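Local coordinates for hypothetical protein PA3008 (Pseudomonas aeruginosa, PDB 1OFU) that probably halts cell division during the SOS response by binding FtsZ and blocking its polymerization into the Z ring, at residues P1-P13 with A106-G119. Numbering follows the deposited sequence.
Sequences PAAFSELSLSGLP and AQLGQAQSLNIRLG
L7 N donates to N115 O (2.8 Å) where strands 4-10 and 112-118, the first and last of a sheet all-parallel within this chain, pair with axes 4.6 Å apart. S5 N and L9 N likewise donate to S113 O and R117 O, while S113 N, N115 N and R117 N return bonds to A3 O, S5 O and L7 O; G119 O, at the C-terminus, accepts from G11 N. Ahead of strand 4-10, the Q112 amide bridges two peptide groups: NE2 meets P1 O (3.1 Å) straight but from above the carbonyl plane, and OE1 accepts A3 N. A water links OE1, S113 O and S5 OG. On the face of F4, E6, N115 and R117, the extended E6 chain (chi1 -179°) carries its carboxylate out to N115 ND2, which uses the anti lone pair of OE2 (3.1 Å) and also binds L91 O. R117 NH2 forms a salt bridge to OE1 (3.2 Å) from above the carboxylate plane; R99 shares OE1. S8 OG sits over one guanidinium face, offset toward its rim. On the face of L7 and L9, L9 CD1 touches L118 CD2 (3.8 Å); L7, L9 and I116 reach helix 13-28. Strand 4-10 continues the sheet antiparallel into a second subunit. Two arginines and an amide around E6 would probably favour its ionised form.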
loop_
_atom_site.group_PDB
_atom_site.type_symbol
_atom_site.label_atom_id
_atom_site.label_comp_id
_atom_site.label_asym_id
_atom_site.label_seq_id
_atom_site.Cartn_x
_atom_site.Cartn_y
_atom_site.Cartn_z
ATOM N N PRO D 1 -14.281 3.887 15.084
ATOM C CA PRO D 1 -14.125 4.226 16.519
ATOM C C PRO D 1 -12.690 4.019 17.005
ATOM O O PRO D 1 -12.102 2.956 16.793
ATOM C CB PRO D 1 -15.085 3.331 17.292
ATOM C CG PRO D 1 -15.206 2.136 16.346
ATOM C CD PRO D 1 -15.222 2.762 14.941
ATOM N N ALA D 2 -12.136 5.042 17.652
ATOM C CA ALA D 2 -10.778 4.980 18.176
ATOM C C ALA D 2 -10.686 3.799 19.134
ATOM O O ALA D 2 -11.524 3.651 20.026
ATOM C CB ALA D 2 -10.434 6.277 18.904
ATOM N N ALA D 3 -9.673 2.958 18.951
ATOM C CA ALA D 3 -9.513 1.794 19.813
ATOM C C ALA D 3 -8.149 1.125 19.683
ATOM O O ALA D 3 -7.231 1.662 19.065
ATOM C CB ALA D 3 -10.618 0.780 19.517
ATOM N N PHE D 4 -8.042 -0.060 20.277
ATOM C CA PHE D 4 -6.818 -0.844 20.266
ATOM C C PHE D 4 -6.927 -2.014 19.297
ATOM O O PHE D 4 -7.935 -2.717 19.263
ATOM C CB PHE D 4 -6.535 -1.385 21.670
ATOM C CG PHE D 4 -5.350 -2.311 21.744
ATOM C CD1 PHE D 4 -4.064 -1.808 21.923
ATOM C CD2 PHE D 4 -5.521 -3.691 21.632
ATOM C CE1 PHE D 4 -2.960 -2.663 21.993
ATOM C CE2 PHE D 4 -4.424 -4.560 21.698
ATOM C CZ PHE D 4 -3.144 -4.044 21.882
ATOM N N SER D 5 -5.877 -2.211 18.512
ATOM C CA SER D 5 -5.802 -3.308 17.565
ATOM C C SER D 5 -4.418 -3.908 17.750
ATOM O O SER D 5 -3.515 -3.268 18.304
ATOM C CB SER D 5 -5.946 -2.805 16.132
ATOM O OG SER D 5 -7.171 -2.121 15.944
ATOM N N GLU D 6 -4.246 -5.143 17.311
ATOM C CA GLU D 6 -2.949 -5.771 17.430
ATOM C C GLU D 6 -2.680 -6.607 16.200
ATOM O O GLU D 6 -3.544 -7.356 15.736
ATOM C CB GLU D 6 -2.860 -6.638 18.681
ATOM C CG GLU D 6 -1.496 -7.290 18.845
ATOM C CD GLU D 6 -1.323 -7.962 20.193
ATOM O OE1 GLU D 6 -2.037 -8.948 20.466
ATOM O OE2 GLU D 6 -0.471 -7.499 20.981
ATOM N N LEU D 7 -1.477 -6.445 15.664
ATOM C CA LEU D 7 -1.066 -7.176 14.486
ATOM C C LEU D 7 0.127 -8.042 14.830
ATOM O O LEU D 7 1.127 -7.562 15.381
ATOM C CB LEU D 7 -0.717 -6.200 13.362
ATOM C CG LEU D 7 -0.253 -6.845 12.053
ATOM C CD1 LEU D 7 -0.582 -5.936 10.894
ATOM C CD2 LEU D 7 1.231 -7.127 12.112
ATOM N N SER D 8 0.015 -9.327 14.520
ATOM C CA SER D 8 1.094 -10.261 14.786
ATOM C C SER D 8 1.551 -10.873 13.475
ATOM O O SER D 8 0.735 -11.223 12.624
ATOM C CB SER D 8 0.614 -11.355 15.729
ATOM O OG SER D 8 -0.039 -10.784 16.847
ATOM N N LEU D 9 2.863 -10.982 13.310
ATOM C CA LEU D 9 3.441 -11.555 12.108
ATOM C C LEU D 9 4.418 -12.638 12.528
ATOM O O LEU D 9 5.312 -12.398 13.345
ATOM C CB LEU D 9 4.177 -10.484 11.310
ATOM C CG LEU D 9 3.329 -9.428 10.602
ATOM C CD1 LEU D 9 4.225 -8.289 10.137
ATOM C CD2 LEU D 9 2.602 -10.062 9.419
ATOM N N SER D 10 4.234 -13.831 11.978
ATOM C CA SER D 10 5.092 -14.960 12.294
ATOM C C SER D 10 5.670 -15.531 11.010
ATOM O O SER D 10 4.985 -15.620 9.995
ATOM C CB SER D 10 4.292 -16.032 13.028
ATOM O OG SER D 10 5.070 -17.201 13.199
ATOM N N GLY D 11 6.936 -15.913 11.065
ATOM C CA GLY D 11 7.611 -16.462 9.904
ATOM C C GLY D 11 9.054 -15.991 9.931
ATOM O O GLY D 11 9.546 -15.548 10.970
ATOM N N LEU D 12 9.740 -16.084 8.801
ATOM C CA LEU D 12 11.123 -15.652 8.739
ATOM C C LEU D 12 11.150 -14.144 8.962
ATOM O O LEU D 12 10.281 -13.416 8.476
ATOM C CB LEU D 12 11.731 -16.010 7.380
ATOM C CG LEU D 12 12.051 -17.487 7.104
ATOM C CD1 LEU D 12 13.184 -17.946 8.006
ATOM C CD2 LEU D 12 10.818 -18.347 7.321
ATOM N N PRO D 13 12.151 -13.654 9.709
ATOM C CA PRO D 13 12.269 -12.218 9.990
ATOM C C PRO D 13 12.141 -11.310 8.765
ATOM O O PRO D 13 11.457 -10.282 8.819
ATOM C CB PRO D 13 13.631 -12.111 10.687
ATOM C CG PRO D 13 14.377 -13.326 10.210
ATOM C CD PRO D 13 13.315 -14.390 10.229
ATOM N N ALA D 106 -6.078 6.018 23.746
ATOM C CA ALA D 106 -6.466 6.204 22.352
ATOM C C ALA D 106 -7.781 6.967 22.231
ATOM O O ALA D 106 -7.924 7.842 21.375
ATOM C CB ALA D 106 -6.577 4.843 21.652
ATOM N N GLN D 107 -8.744 6.627 23.083
ATOM C CA GLN D 107 -10.047 7.292 23.063
ATOM C C GLN D 107 -9.893 8.775 23.401
ATOM O O GLN D 107 -10.486 9.634 22.754
ATOM C CB GLN D 107 -10.991 6.629 24.065
ATOM C CG GLN D 107 -11.152 5.135 23.850
ATOM C CD GLN D 107 -12.248 4.537 24.705
ATOM O OE1 GLN D 107 -13.420 4.869 24.545
ATOM N NE2 GLN D 107 -11.871 3.650 25.623
ATOM N N LEU D 108 -9.085 9.064 24.414
ATOM C CA LEU D 108 -8.841 10.439 24.828
ATOM C C LEU D 108 -8.265 11.275 23.689
ATOM O O LEU D 108 -8.629 12.439 23.519
ATOM C CB LEU D 108 -7.878 10.467 26.014
ATOM C CG LEU D 108 -8.402 9.940 27.353
ATOM C CD1 LEU D 108 -7.249 9.795 28.344
ATOM C CD2 LEU D 108 -9.458 10.899 27.887
ATOM N N GLY D 109 -7.373 10.678 22.902
ATOM C CA GLY D 109 -6.764 11.411 21.805
ATOM C C GLY D 109 -7.472 11.286 20.471
ATOM O O GLY D 109 -7.019 11.859 19.474
ATOM N N GLN D 110 -8.594 10.563 20.449
ATOM C CA GLN D 110 -9.344 10.347 19.214
ATOM C C GLN D 110 -8.379 9.768 18.192
ATOM O O GLN D 110 -8.346 10.190 17.033
ATOM C CB GLN D 110 -9.922 11.657 18.670
ATOM C CG GLN D 110 -11.241 12.089 19.294
ATOM C CD GLN D 110 -11.070 12.745 20.647
ATOM O OE1 GLN D 110 -10.458 13.811 20.762
ATOM N NE2 GLN D 110 -11.614 12.114 21.683
ATOM N N ALA D 111 -7.593 8.795 18.635
ATOM C CA ALA D 111 -6.601 8.172 17.767
ATOM C C ALA D 111 -6.631 6.649 17.849
ATOM O O ALA D 111 -7.348 6.072 18.668
ATOM C CB ALA D 111 -5.222 8.685 18.135
ATOM N N GLN D 112 -5.827 6.006 17.007
ATOM C CA GLN D 112 -5.763 4.551 16.977
ATOM C C GLN D 112 -4.491 4.003 17.599
ATOM O O GLN D 112 -3.392 4.476 17.319
ATOM C CB GLN D 112 -5.862 4.041 15.538
ATOM C CG GLN D 112 -7.214 4.242 14.871
ATOM C CD GLN D 112 -8.357 3.626 15.662
ATOM O OE1 GLN D 112 -8.200 2.585 16.309
ATOM N NE2 GLN D 112 -9.521 4.261 15.601
ATOM N N SER D 113 -4.648 3.004 18.456
ATOM C CA SER D 113 -3.499 2.369 19.081
ATOM C C SER D 113 -3.293 1.039 18.347
ATOM O O SER D 113 -4.212 0.222 18.251
ATOM C CB SER D 113 -3.766 2.124 20.565
ATOM O OG SER D 113 -2.755 1.310 21.130
ATOM N N LEU D 114 -2.095 0.834 17.809
ATOM C CA LEU D 114 -1.785 -0.392 17.087
ATOM C C LEU D 114 -0.518 -1.016 17.639
ATOM O O LEU D 114 0.551 -0.402 17.610
ATOM C CB LEU D 114 -1.602 -0.105 15.590
ATOM C CG LEU D 114 -1.107 -1.259 14.698
ATOM C CD1 LEU D 114 -2.138 -2.387 14.666
ATOM C CD2 LEU D 114 -0.852 -0.741 13.288
ATOM N N ASN D 115 -0.637 -2.232 18.161
ATOM C CA ASN D 115 0.532 -2.908 18.678
ATOM C C ASN D 115 0.933 -3.972 17.678
ATOM O O ASN D 115 0.079 -4.660 17.108
ATOM C CB ASN D 115 0.263 -3.560 20.029
ATOM C CG ASN D 115 1.544 -3.964 20.727
ATOM O OD1 ASN D 115 2.415 -3.129 20.958
ATOM N ND2 ASN D 115 1.675 -5.247 21.059
ATOM N N ILE D 116 2.235 -4.099 17.465
ATOM C CA ILE D 116 2.757 -5.070 16.530
ATOM C C ILE D 116 3.685 -6.045 17.232
ATOM O O ILE D 116 4.496 -5.657 18.070
ATOM C CB ILE D 116 3.485 -4.350 15.369
ATOM C CG1 ILE D 116 2.455 -3.517 14.598
ATOM C CG2 ILE D 116 4.197 -5.366 14.455
ATOM C CD1 ILE D 116 3.026 -2.705 13.464
ATOM N N ARG D 117 3.538 -7.321 16.894
ATOM C CA ARG D 117 4.347 -8.385 17.471
ATOM C C ARG D 117 4.981 -9.177 16.343
ATOM O O ARG D 117 4.283 -9.667 15.457
ATOM C CB ARG D 117 3.474 -9.319 18.300
ATOM C CG ARG D 117 2.804 -8.664 19.487
ATOM C CD ARG D 117 1.613 -9.492 19.947
ATOM N NE ARG D 117 1.929 -10.913 20.057
ATOM C CZ ARG D 117 1.073 -11.842 20.474
ATOM N NH1 ARG D 117 1.449 -13.113 20.536
ATOM N NH2 ARG D 117 -0.159 -11.504 20.835
ATOM N N LEU D 118 6.301 -9.297 16.376
ATOM C CA LEU D 118 7.031 -10.045 15.361
ATOM C C LEU D 118 7.630 -11.296 16.007
ATOM O O LEU D 118 7.800 -11.346 17.228
ATOM C CB LEU D 118 8.143 -9.175 14.769
ATOM C CG LEU D 118 7.695 -7.822 14.207
ATOM C CD1 LEU D 118 8.899 -7.065 13.670
ATOM C CD2 LEU D 118 6.666 -8.040 13.098
ATOM N N GLY D 119 7.944 -12.305 15.198
ATOM C CA GLY D 119 8.519 -13.523 15.742
ATOM C C GLY D 119 8.345 -14.742 14.853
ATOM O O GLY D 119 7.835 -14.590 13.728
ATOM O OXT GLY D 119 8.723 -15.858 15.277
HETATM O O HOH W 1 -6.490 0.461 16.542
#